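Long-range contacts in hypothetical protein (Exiguobacterium sibiricum, PDB 2HKV), which is of unknown function but is a putative DinB-superfamily helical-bundle protein that binds a nickel ion: residues V17-R25 against L82-W90; Y93-T103 against T114-A122. One frame throughout, in Å; residues are numbered along the deposited sequence.

From the N terminus, the chain enters helix 4-26, whose C-terminal half, residues 17-25, supplies the first side of contact 1. It then runs through helices 43-61 and 66-73 before helix 82-98 returns antiparallel to it, so contact 1 closes a loop of 56 intervening residues. Contact 2 begins with the end of that helix and the loop after it, residues 93-103, and closes a shorter, helix-free loop of ten residues when helix 114-138 starts. The two contacts are in series, neither nested nor crossed, with centres 19 Å apart. Helix 82-98 is their shared element: its first half packs on helix 4-26, its last turns and the following loop on helix 114-138.

Contact 1: V17-R25 against L82-W90; sequences VRTTRDLIR and LVDRLDQSW
Leu-86 points its CD2 methyl into a pocket on the opposing helix made by Val-17, Thr-20, Arg-21 and Ile-24, a knob-into-hole arrangement. Leu-86 CG lies anti to its own backbone N, taking Leu-86 CD2 to the backbone of helix 4-26, 3.8 Å from Val-17 O. One turn on, Val-17 meets the indole of Trp-90 over one face: Val-17 CG1 lies 4.2 Å from the centroid of the five-membered ring, a CH-pi contact, while CG2 approaches Trp-90 CD2 and CE3. At the other end Ile-24 CG2 touches Leu-82 CB and Val-83 CG2, both at 4.1 Å, the isoleucine and valine side chains running past each other in opposite senses. The short axes stand 10.1 Å apart at 170°, the nearly antiparallel pairing of neighbours in the helical bundle of the DinB fold; Val-17 also reaches Leu-54 of helix 43-61 and Leu-125 of helix 114-138. Along the more exposed flank, Arg-21 crosses Val-83 at about a right angle, Arg-21 CG coming 3.4 Å from Val-83 CG1. The arginine chain then bends at chi3 (-63°), bringing Arg-21 NE to the syn lone pair of Asp-87 OD1 at 3.1 Å. This salt bridge is bent, with the acceptor 26° out of the guanidinium plane and the carboxylate turned almost perpendicular to it. With an alanine here, Asp-87 OD1 would probably lose its cationic mate and the Val-83 methyls the aliphatic chain that lies across them. Within its own helix, Arg-21 CG lies over the centre of one face of the Arg-25 guanidinium, and Arg-25 NH2 is 4.1 Å from Val-83 CG1.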
loop_
_atom_site.group_PDB
_atom_site.type_symbol
_atom_site.label_atom_id
_atom_site.label_comp_id
_atom_site.label_asym_id
_atom_site.label_seq_id
_atom_site.Cartn_x
_atom_site.Cartn_y
_atom_site.Cartn_z
ATOM N N VAL A 17 -6.702 -8.660 -1.350
ATOM C CA VAL A 17 -7.406 -9.253 -2.462
ATOM C C VAL A 17 -8.905 -9.324 -2.193
ATOM O O VAL A 17 -9.697 -8.967 -3.047
ATOM C CB VAL A 17 -6.859 -10.661 -2.765
ATOM C CG1 VAL A 17 -7.793 -11.430 -3.748
ATOM C CG2 VAL A 17 -5.426 -10.555 -3.313
ATOM N N ARG A 18 -9.306 -9.757 -0.999
ATOM C CA ARG A 18 -10.743 -9.841 -0.755
ATOM C C ARG A 18 -11.457 -8.489 -0.752
ATOM O O ARG A 18 -12.579 -8.363 -1.286
ATOM C CB ARG A 18 -11.041 -10.578 0.513
ATOM C CG ARG A 18 -10.624 -12.032 0.388
ATOM C CD ARG A 18 -11.055 -12.855 1.552
ATOM N NE ARG A 18 -10.556 -12.279 2.784
ATOM C CZ ARG A 18 -9.432 -12.630 3.408
ATOM N NH1 ARG A 18 -8.616 -13.598 2.932
ATOM N NH2 ARG A 18 -9.126 -11.979 4.537
ATOM N N THR A 19 -10.823 -7.480 -0.160
ATOM C CA THR A 19 -11.370 -6.124 -0.211
ATOM C C THR A 19 -11.380 -5.563 -1.609
ATOM O O THR A 19 -12.349 -4.933 -1.993
ATOM C CB THR A 19 -10.678 -5.173 0.757
ATOM O OG1 THR A 19 -9.261 -5.143 0.502
ATOM C CG2 THR A 19 -10.972 -5.601 2.262
ATOM N N THR A 20 -10.362 -5.817 -2.425
ATOM C CA THR A 20 -10.390 -5.390 -3.812
ATOM C C THR A 20 -11.529 -6.023 -4.588
ATOM O O THR A 20 -12.210 -5.321 -5.373
ATOM C CB THR A 20 -9.049 -5.635 -4.523
ATOM O OG1 THR A 20 -8.036 -4.902 -3.831
ATOM C CG2 THR A 20 -9.071 -5.182 -6.005
ATOM N N ARG A 21 -11.753 -7.315 -4.350
ATOM C CA ARG A 21 -12.835 -8.050 -4.995
ATOM C C ARG A 21 -14.162 -7.356 -4.654
ATOM O O ARG A 21 -14.997 -7.131 -5.524
ATOM C CB ARG A 21 -12.825 -9.528 -4.565
ATOM C CG ARG A 21 -13.587 -10.428 -5.450
ATOM C CD ARG A 21 -13.761 -11.820 -4.812
ATOM N NE ARG A 21 -12.460 -12.464 -4.615
ATOM C CZ ARG A 21 -12.055 -13.074 -3.502
ATOM N NH1 ARG A 21 -12.838 -13.167 -2.428
ATOM N NH2 ARG A 21 -10.845 -13.623 -3.468
ATOM N N ASP A 22 -14.342 -6.979 -3.385
ATOM C CA ASP A 22 -15.581 -6.332 -2.966
ATOM C C ASP A 22 -15.739 -4.990 -3.654
ATOM O O ASP A 22 -16.842 -4.649 -4.121
ATOM C CB ASP A 22 -15.614 -6.132 -1.460
ATOM C CG ASP A 22 -15.712 -7.449 -0.693
ATOM O OD1 ASP A 22 -16.280 -8.437 -1.255
ATOM O OD2 ASP A 22 -15.231 -7.483 0.477
ATOM N N LEU A 23 -14.635 -4.240 -3.760
ATOM C CA LEU A 23 -14.710 -2.916 -4.398
ATOM C C LEU A 23 -15.113 -3.037 -5.863
ATOM O O LEU A 23 -15.963 -2.289 -6.313
ATOM C CB LEU A 23 -13.382 -2.130 -4.291
ATOM C CG LEU A 23 -12.988 -1.539 -2.924
ATOM C CD1 LEU A 23 -11.564 -0.931 -3.011
ATOM C CD2 LEU A 23 -13.978 -0.455 -2.474
ATOM N N ILE A 24 -14.510 -3.987 -6.571
ATOM C CA ILE A 24 -14.789 -4.200 -7.980
ATOM C C ILE A 24 -16.266 -4.511 -8.128
ATOM O O ILE A 24 -16.917 -3.925 -8.982
ATOM C CB ILE A 24 -13.852 -5.305 -8.607
ATOM C CG1 ILE A 24 -12.415 -4.771 -8.700
ATOM C CG2 ILE A 24 -14.367 -5.779 -9.991
ATOM C CD1 ILE A 24 -11.362 -5.826 -9.059
ATOM N N ARG A 25 -16.820 -5.350 -7.237
ATOM C CA ARG A 25 -18.264 -5.662 -7.302
ATOM C C ARG A 25 -19.204 -4.469 -7.018
ATOM O O ARG A 25 -20.403 -4.539 -7.307
ATOM C CB ARG A 25 -18.589 -6.827 -6.380
ATOM C CG ARG A 25 -17.975 -8.146 -6.815
ATOM C CD ARG A 25 -17.983 -9.097 -5.627
ATOM N NE ARG A 25 -17.675 -10.468 -6.004
ATOM C CZ ARG A 25 -17.178 -11.392 -5.176
ATOM N NH1 ARG A 25 -16.901 -11.102 -3.900
ATOM N NH2 ARG A 25 -16.938 -12.619 -5.630
ATOM N N LEU A 82 -13.153 -9.561 -14.425
ATOM C CA LEU A 82 -12.184 -8.930 -13.520
ATOM C C LEU A 82 -12.000 -9.702 -12.250
ATOM O O LEU A 82 -10.864 -9.942 -11.839
ATOM C CB LEU A 82 -12.555 -7.469 -13.221
ATOM C CG LEU A 82 -12.101 -6.493 -14.299
ATOM C CD1 LEU A 82 -12.652 -5.127 -14.012
ATOM C CD2 LEU A 82 -10.575 -6.456 -14.337
ATOM N N VAL A 83 -13.087 -10.100 -11.601
ATOM C CA VAL A 83 -12.938 -10.853 -10.352
ATOM C C VAL A 83 -12.239 -12.172 -10.625
ATOM O O VAL A 83 -11.324 -12.555 -9.891
ATOM C CB VAL A 83 -14.269 -11.072 -9.611
ATOM C CG1 VAL A 83 -14.072 -12.062 -8.443
ATOM C CG2 VAL A 83 -14.791 -9.747 -9.105
ATOM N N ASP A 84 -12.675 -12.875 -11.662
ATOM C CA ASP A 84 -12.071 -14.149 -12.046
ATOM C C ASP A 84 -10.588 -13.982 -12.253
ATOM O O ASP A 84 -9.810 -14.845 -11.863
ATOM C CB ASP A 84 -12.687 -14.692 -13.335
ATOM C CG ASP A 84 -14.080 -15.289 -13.128
ATOM O OD1 ASP A 84 -14.509 -15.437 -11.949
ATOM O OD2 ASP A 84 -14.741 -15.619 -14.150
ATOM N N ARG A 85 -10.207 -12.860 -12.861
ATOM C CA ARG A 85 -8.807 -12.557 -13.134
ATOM C C ARG A 85 -7.986 -12.266 -11.889
ATOM O O ARG A 85 -6.902 -12.774 -11.744
ATOM C CB ARG A 85 -8.688 -11.384 -14.150
ATOM C CG ARG A 85 -7.290 -11.233 -14.748
ATOM C CD ARG A 85 -6.827 -12.609 -15.208
ATOM N NE ARG A 85 -5.547 -12.646 -15.876
ATOM C CZ ARG A 85 -4.385 -12.953 -15.306
ATOM N NH1 ARG A 85 -4.282 -13.283 -13.996
ATOM N NH2 ARG A 85 -3.296 -12.928 -16.085
ATOM N N LEU A 86 -8.515 -11.444 -10.999
ATOM C CA LEU A 86 -7.924 -11.223 -9.688
ATOM C C LEU A 86 -7.674 -12.576 -8.933
ATOM O O LEU A 86 -6.600 -12.827 -8.315
ATOM C CB LEU A 86 -8.858 -10.301 -8.895
ATOM C CG LEU A 86 -8.505 -9.957 -7.437
ATOM C CD1 LEU A 86 -7.083 -9.365 -7.313
ATOM C CD2 LEU A 86 -9.603 -9.009 -6.893
ATOM N N ASP A 87 -8.666 -13.449 -8.979
ATOM C CA ASP A 87 -8.574 -14.726 -8.304
ATOM C C ASP A 87 -7.435 -15.578 -8.844
ATOM O O ASP A 87 -6.721 -16.260 -8.083
ATOM C CB ASP A 87 -9.900 -15.491 -8.423
ATOM C CG ASP A 87 -11.043 -14.874 -7.573
ATOM O OD1 ASP A 87 -10.853 -13.820 -6.922
ATOM O OD2 ASP A 87 -12.163 -15.454 -7.564
ATOM N N GLN A 88 -7.308 -15.579 -10.164
ATOM C CA GLN A 88 -6.221 -16.257 -10.837
ATOM C C GLN A 88 -4.859 -15.718 -10.434
ATOM O O GLN A 88 -3.944 -16.491 -10.149
ATOM C CB GLN A 88 -6.409 -16.082 -12.328
ATOM C CG GLN A 88 -5.363 -16.686 -13.191
ATOM C CD GLN A 88 -5.729 -16.572 -14.690
ATOM O OE1 GLN A 88 -6.917 -16.663 -15.082
ATOM N NE2 GLN A 88 -4.708 -16.354 -15.528
ATOM N N SER A 89 -4.729 -14.382 -10.406
ATOM C CA SER A 89 -3.495 -13.722 -9.960
ATOM C C SER A 89 -3.166 -14.060 -8.498
ATOM O O SER A 89 -2.029 -14.323 -8.154
ATOM C CB SER A 89 -3.592 -12.197 -10.151
ATOM O OG SER A 89 -3.840 -11.923 -11.516
ATOM N N TRP A 90 -4.182 -14.070 -7.659
ATOM C CA TRP A 90 -3.993 -14.379 -6.229
ATOM C C TRP A 90 -3.506 -15.839 -6.060
ATOM O O TRP A 90 -2.671 -16.129 -5.214
ATOM C CB TRP A 90 -5.307 -14.094 -5.494
ATOM C CG TRP A 90 -5.442 -14.550 -4.129
ATOM C CD1 TRP A 90 -6.526 -15.183 -3.635
ATOM C CD2 TRP A 90 -4.527 -14.396 -3.032
ATOM N NE1 TRP A 90 -6.360 -15.451 -2.313
ATOM C CE2 TRP A 90 -5.132 -14.996 -1.914
ATOM C CE3 TRP A 90 -3.243 -13.846 -2.884
ATOM C CZ2 TRP A 90 -4.520 -15.047 -0.661
ATOM C CZ3 TRP A 90 -2.627 -13.901 -1.617
ATOM C CH2 TRP A 90 -3.275 -14.515 -0.532
#

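Contact 2: Y93-T103 against T114-A122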
loop_
_atom_site.group_PDB
_atom_site.type_symbol
_atom_site.label_atom_id
_atom_site.label_comp_id
_atom_site.label_asym_id
_atom_site.label_seq_id
_atom_site.Cartn_x
_atom_site.Cartn_y
_atom_site.Cartn_z
ATOM N N TYR A 93 0.157 -15.988 -7.068
ATOM C CA TYR A 93 0.928 -15.417 -5.971
ATOM C C TYR A 93 1.064 -16.436 -4.816
ATOM O O TYR A 93 2.142 -16.621 -4.267
ATOM C CB TYR A 93 0.292 -14.115 -5.499
ATOM C CG TYR A 93 1.070 -13.364 -4.385
ATOM C CD1 TYR A 93 0.824 -13.616 -3.033
ATOM C CD2 TYR A 93 2.034 -12.405 -4.703
ATOM C CE1 TYR A 93 1.500 -12.927 -2.042
ATOM C CE2 TYR A 93 2.726 -11.711 -3.706
ATOM C CZ TYR A 93 2.463 -11.991 -2.377
ATOM O OH TYR A 93 3.157 -11.332 -1.394
ATOM N N GLN A 94 -0.037 -17.054 -4.440
ATOM C CA GLN A 94 0.002 -17.990 -3.315
ATOM C C GLN A 94 0.931 -19.141 -3.606
ATOM O O GLN A 94 1.651 -19.625 -2.725
ATOM C CB GLN A 94 -1.376 -18.538 -2.999
ATOM C CG GLN A 94 -2.291 -17.545 -2.361
ATOM C CD GLN A 94 -3.639 -18.158 -2.101
ATOM O OE1 GLN A 94 -4.609 -17.925 -2.842
ATOM N NE2 GLN A 94 -3.701 -18.994 -1.082
ATOM N N ASP A 95 0.948 -19.597 -4.851
ATOM C CA ASP A 95 1.819 -20.706 -5.185
ATOM C C ASP A 95 3.296 -20.316 -5.106
ATOM O O ASP A 95 4.122 -21.091 -4.637
ATOM C CB ASP A 95 1.510 -21.174 -6.596
ATOM C CG ASP A 95 0.106 -21.777 -6.731
ATOM O OD1 ASP A 95 -0.585 -22.005 -5.690
ATOM O OD2 ASP A 95 -0.295 -22.034 -7.900
ATOM N N ARG A 96 3.625 -19.111 -5.575
ATOM C CA ARG A 96 5.002 -18.598 -5.485
ATOM C C ARG A 96 5.385 -18.317 -4.014
ATOM O O ARG A 96 6.543 -18.493 -3.577
ATOM C CB ARG A 96 5.182 -17.354 -6.357
ATOM C CG ARG A 96 5.030 -17.597 -7.880
ATOM C CD ARG A 96 5.293 -19.032 -8.264
ATOM N NE ARG A 96 5.056 -19.334 -9.674
ATOM C CZ ARG A 96 3.868 -19.514 -10.261
ATOM N NH1 ARG A 96 2.727 -19.368 -9.606
ATOM N NH2 ARG A 96 3.836 -19.830 -11.552
ATOM N N LEU A 97 4.393 -17.896 -3.265
ATOM C CA LEU A 97 4.593 -17.535 -1.873
ATOM C C LEU A 97 5.141 -18.708 -1.120
ATOM O O LEU A 97 6.067 -18.564 -0.357
ATOM C CB LEU A 97 3.288 -17.046 -1.257
ATOM C CG LEU A 97 3.266 -16.643 0.230
ATOM C CD1 LEU A 97 4.305 -15.544 0.500
ATOM C CD2 LEU A 97 1.878 -16.202 0.653
HETATM N N MSE A 98 4.598 -19.881 -1.393
HETATM C CA MSE A 98 4.938 -21.067 -0.645
HETATM C C MSE A 98 6.135 -21.813 -1.216
HETATM O O MSE A 98 6.861 -22.449 -0.486
HETATM C CB MSE A 98 3.722 -21.976 -0.583
HETATM C CG MSE A 98 2.511 -21.260 -0.007
HETATM SE SE MSE A 98 2.779 -20.596 1.858
HETATM C CE MSE A 98 1.122 -19.406 2.054
ATOM N N ALA A 99 6.373 -21.689 -2.507
ATOM C CA ALA A 99 7.471 -22.387 -3.167
ATOM C C ALA A 99 8.718 -21.496 -3.339
ATOM O O ALA A 99 8.623 -20.338 -3.765
ATOM C CB ALA A 99 6.995 -22.840 -4.502
ATOM N N ASP A 100 9.893 -22.034 -3.025
ATOM C CA ASP A 100 11.159 -21.334 -3.328
ATOM C C ASP A 100 11.257 -21.100 -4.841
ATOM O O ASP A 100 11.547 -22.054 -5.594
ATOM C CB ASP A 100 12.391 -22.148 -2.847
ATOM C CG ASP A 100 13.721 -21.595 -3.386
ATOM N N PHE A 101 11.004 -19.865 -5.294
ATOM C CA PHE A 101 11.287 -19.527 -6.691
ATOM C C PHE A 101 12.610 -18.737 -6.847
ATOM O O PHE A 101 13.168 -18.253 -5.869
ATOM C CB PHE A 101 10.072 -18.878 -7.378
ATOM C CG PHE A 101 9.761 -17.484 -6.930
ATOM C CD1 PHE A 101 8.939 -17.258 -5.838
ATOM C CD2 PHE A 101 10.246 -16.396 -7.635
ATOM C CE1 PHE A 101 8.624 -15.955 -5.447
ATOM C CE2 PHE A 101 9.945 -15.104 -7.249
ATOM C CZ PHE A 101 9.135 -14.883 -6.148
ATOM N N SER A 102 13.135 -18.686 -8.064
ATOM C CA SER A 102 14.376 -17.962 -8.342
ATOM C C SER A 102 14.032 -16.626 -8.994
ATOM O O SER A 102 13.255 -16.572 -9.946
ATOM C CB SER A 102 15.315 -18.769 -9.264
ATOM N N THR A 103 14.615 -15.553 -8.481
ATOM C CA THR A 103 14.470 -14.235 -9.108
ATOM C C THR A 103 15.677 -13.964 -9.978
ATOM O O THR A 103 16.744 -14.559 -9.815
ATOM C CB THR A 103 14.300 -13.077 -8.082
ATOM O OG1 THR A 103 15.397 -13.062 -7.156
ATOM C CG2 THR A 103 13.006 -13.231 -7.317
ATOM N N THR A 114 13.734 -12.906 -3.635
ATOM C CA THR A 114 12.393 -13.511 -3.695
ATOM C C THR A 114 11.476 -12.874 -2.644
ATOM O O THR A 114 10.328 -12.496 -2.911
ATOM C CB THR A 114 12.482 -15.059 -3.459
ATOM O OG1 THR A 114 13.458 -15.640 -4.338
ATOM C CG2 THR A 114 11.153 -15.738 -3.700
ATOM N N THR A 115 12.002 -12.744 -1.431
ATOM C CA THR A 115 11.198 -12.160 -0.339
ATOM C C THR A 115 10.871 -10.688 -0.601
ATOM O O THR A 115 9.750 -10.221 -0.373
ATOM C CB THR A 115 11.921 -12.345 1.020
ATOM O OG1 THR A 115 12.253 -13.733 1.135
ATOM C CG2 THR A 115 11.072 -12.024 2.049
ATOM N N GLY A 116 11.837 -9.936 -1.115
ATOM C CA GLY A 116 11.580 -8.567 -1.529
ATOM C C GLY A 116 10.557 -8.407 -2.635
ATOM O O GLY A 116 9.685 -7.561 -2.534
ATOM N N TRP A 117 10.593 -9.248 -3.646
ATOM C CA TRP A 117 9.581 -9.206 -4.690
ATOM C C TRP A 117 8.180 -9.551 -4.207
ATOM O O TRP A 117 7.203 -8.946 -4.621
ATOM C CB TRP A 117 9.970 -10.113 -5.879
ATOM C CG TRP A 117 10.981 -9.478 -6.811
ATOM C CD1 TRP A 117 12.286 -9.858 -7.015
ATOM C CD2 TRP A 117 10.754 -8.336 -7.663
ATOM N NE1 TRP A 117 12.877 -9.011 -7.941
ATOM C CE2 TRP A 117 11.968 -8.072 -8.341
ATOM C CE3 TRP A 117 9.650 -7.517 -7.900
ATOM C CZ2 TRP A 117 12.098 -7.036 -9.245
ATOM C CZ3 TRP A 117 9.784 -6.480 -8.827
ATOM C CH2 TRP A 117 11.009 -6.273 -9.487
ATOM N N LEU A 118 8.071 -10.550 -3.350
ATOM C CA LEU A 118 6.801 -10.865 -2.739
ATOM C C LEU A 118 6.244 -9.699 -1.913
ATOM O O LEU A 118 5.046 -9.405 -1.966
ATOM C CB LEU A 118 6.948 -12.119 -1.916
ATOM C CG LEU A 118 7.112 -13.445 -2.646
ATOM C CD1 LEU A 118 7.645 -14.612 -1.772
ATOM C CD2 LEU A 118 5.866 -13.835 -3.453
ATOM N N LEU A 119 7.116 -9.006 -1.192
ATOM C CA LEU A 119 6.671 -7.791 -0.496
ATOM C C LEU A 119 6.338 -6.655 -1.488
ATOM O O LEU A 119 5.344 -5.916 -1.282
ATOM C CB LEU A 119 7.705 -7.317 0.530
ATOM C CG LEU A 119 7.453 -5.980 1.258
ATOM C CD1 LEU A 119 6.097 -5.978 1.977
ATOM C CD2 LEU A 119 8.626 -5.732 2.227
ATOM N N GLU A 120 7.115 -6.493 -2.570
ATOM C CA GLU A 120 6.863 -5.435 -3.536
ATOM C C GLU A 120 5.483 -5.579 -4.136
ATOM O O GLU A 120 4.783 -4.590 -4.302
ATOM C CB GLU A 120 7.928 -5.448 -4.634
ATOM C CG GLU A 120 7.888 -4.288 -5.652
ATOM C CD GLU A 120 6.733 -4.390 -6.664
ATOM O OE1 GLU A 120 6.327 -5.525 -6.981
ATOM O OE2 GLU A 120 6.226 -3.359 -7.169
ATOM N N ALA A 121 5.048 -6.803 -4.397
ATOM C CA ALA A 121 3.792 -6.993 -5.095
ATOM C C ALA A 121 2.706 -6.649 -4.071
ATOM O O ALA A 121 1.684 -6.091 -4.440
ATOM C CB ALA A 121 3.660 -8.425 -5.569
ATOM N N ALA A 122 2.912 -7.006 -2.803
ATOM C CA ALA A 122 1.965 -6.667 -1.726
ATOM C C ALA A 122 1.698 -5.130 -1.606
ATOM O O ALA A 122 0.554 -4.654 -1.640
ATOM C CB ALA A 122 2.421 -7.264 -0.355
#
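Tyr-93 OH donates to Leu-118 O at 2.8 Å in the first of two hydrogen bonds; the oxygen lies at the ring edge while the donor stands 46° out of the carbonyl plane. The second runs the other way: in the conformer described, one of two, Thr-114 OG1 donates to Phe-101 O at 3.0 Å, joining the helix start to the loop. Among CH-pi contacts, Thr-114 CG2 of that conformer sits over one face of the Phe-101 ring, doubtfully close, whereas Leu-118 CD2 lies off-centre above Tyr-93, 4.3 Å from the ring centroid. Further van der Waals contacts take Leu-118 CD2 to the edge of Phe-101 at CE1, Leu-118 CD1 to Leu-97 CD1 at 4.1 Å and Ala-121 CB to Tyr-93 CE2. Thr-103 CG2 comes obliquely to Trp-117 CD1 at 3.5 Å, while Thr-103 OG1 is held by Asp-112 O. The helices, short axes 10.9 Å apart and crossing at -152°, form an antiparallel pair of the bundle expected of the DinB superfamily; helix 114-138 goes on to carry the nickel ligands His-124 and His-128. Helix 4-26 adds Leu-9 and Val-13 against Tyr-93 and Trp-5 against Leu-118, while helix 43-61 brings Leu-54 and Leu-58 to Tyr-93 and Ala-61 to Trp-117.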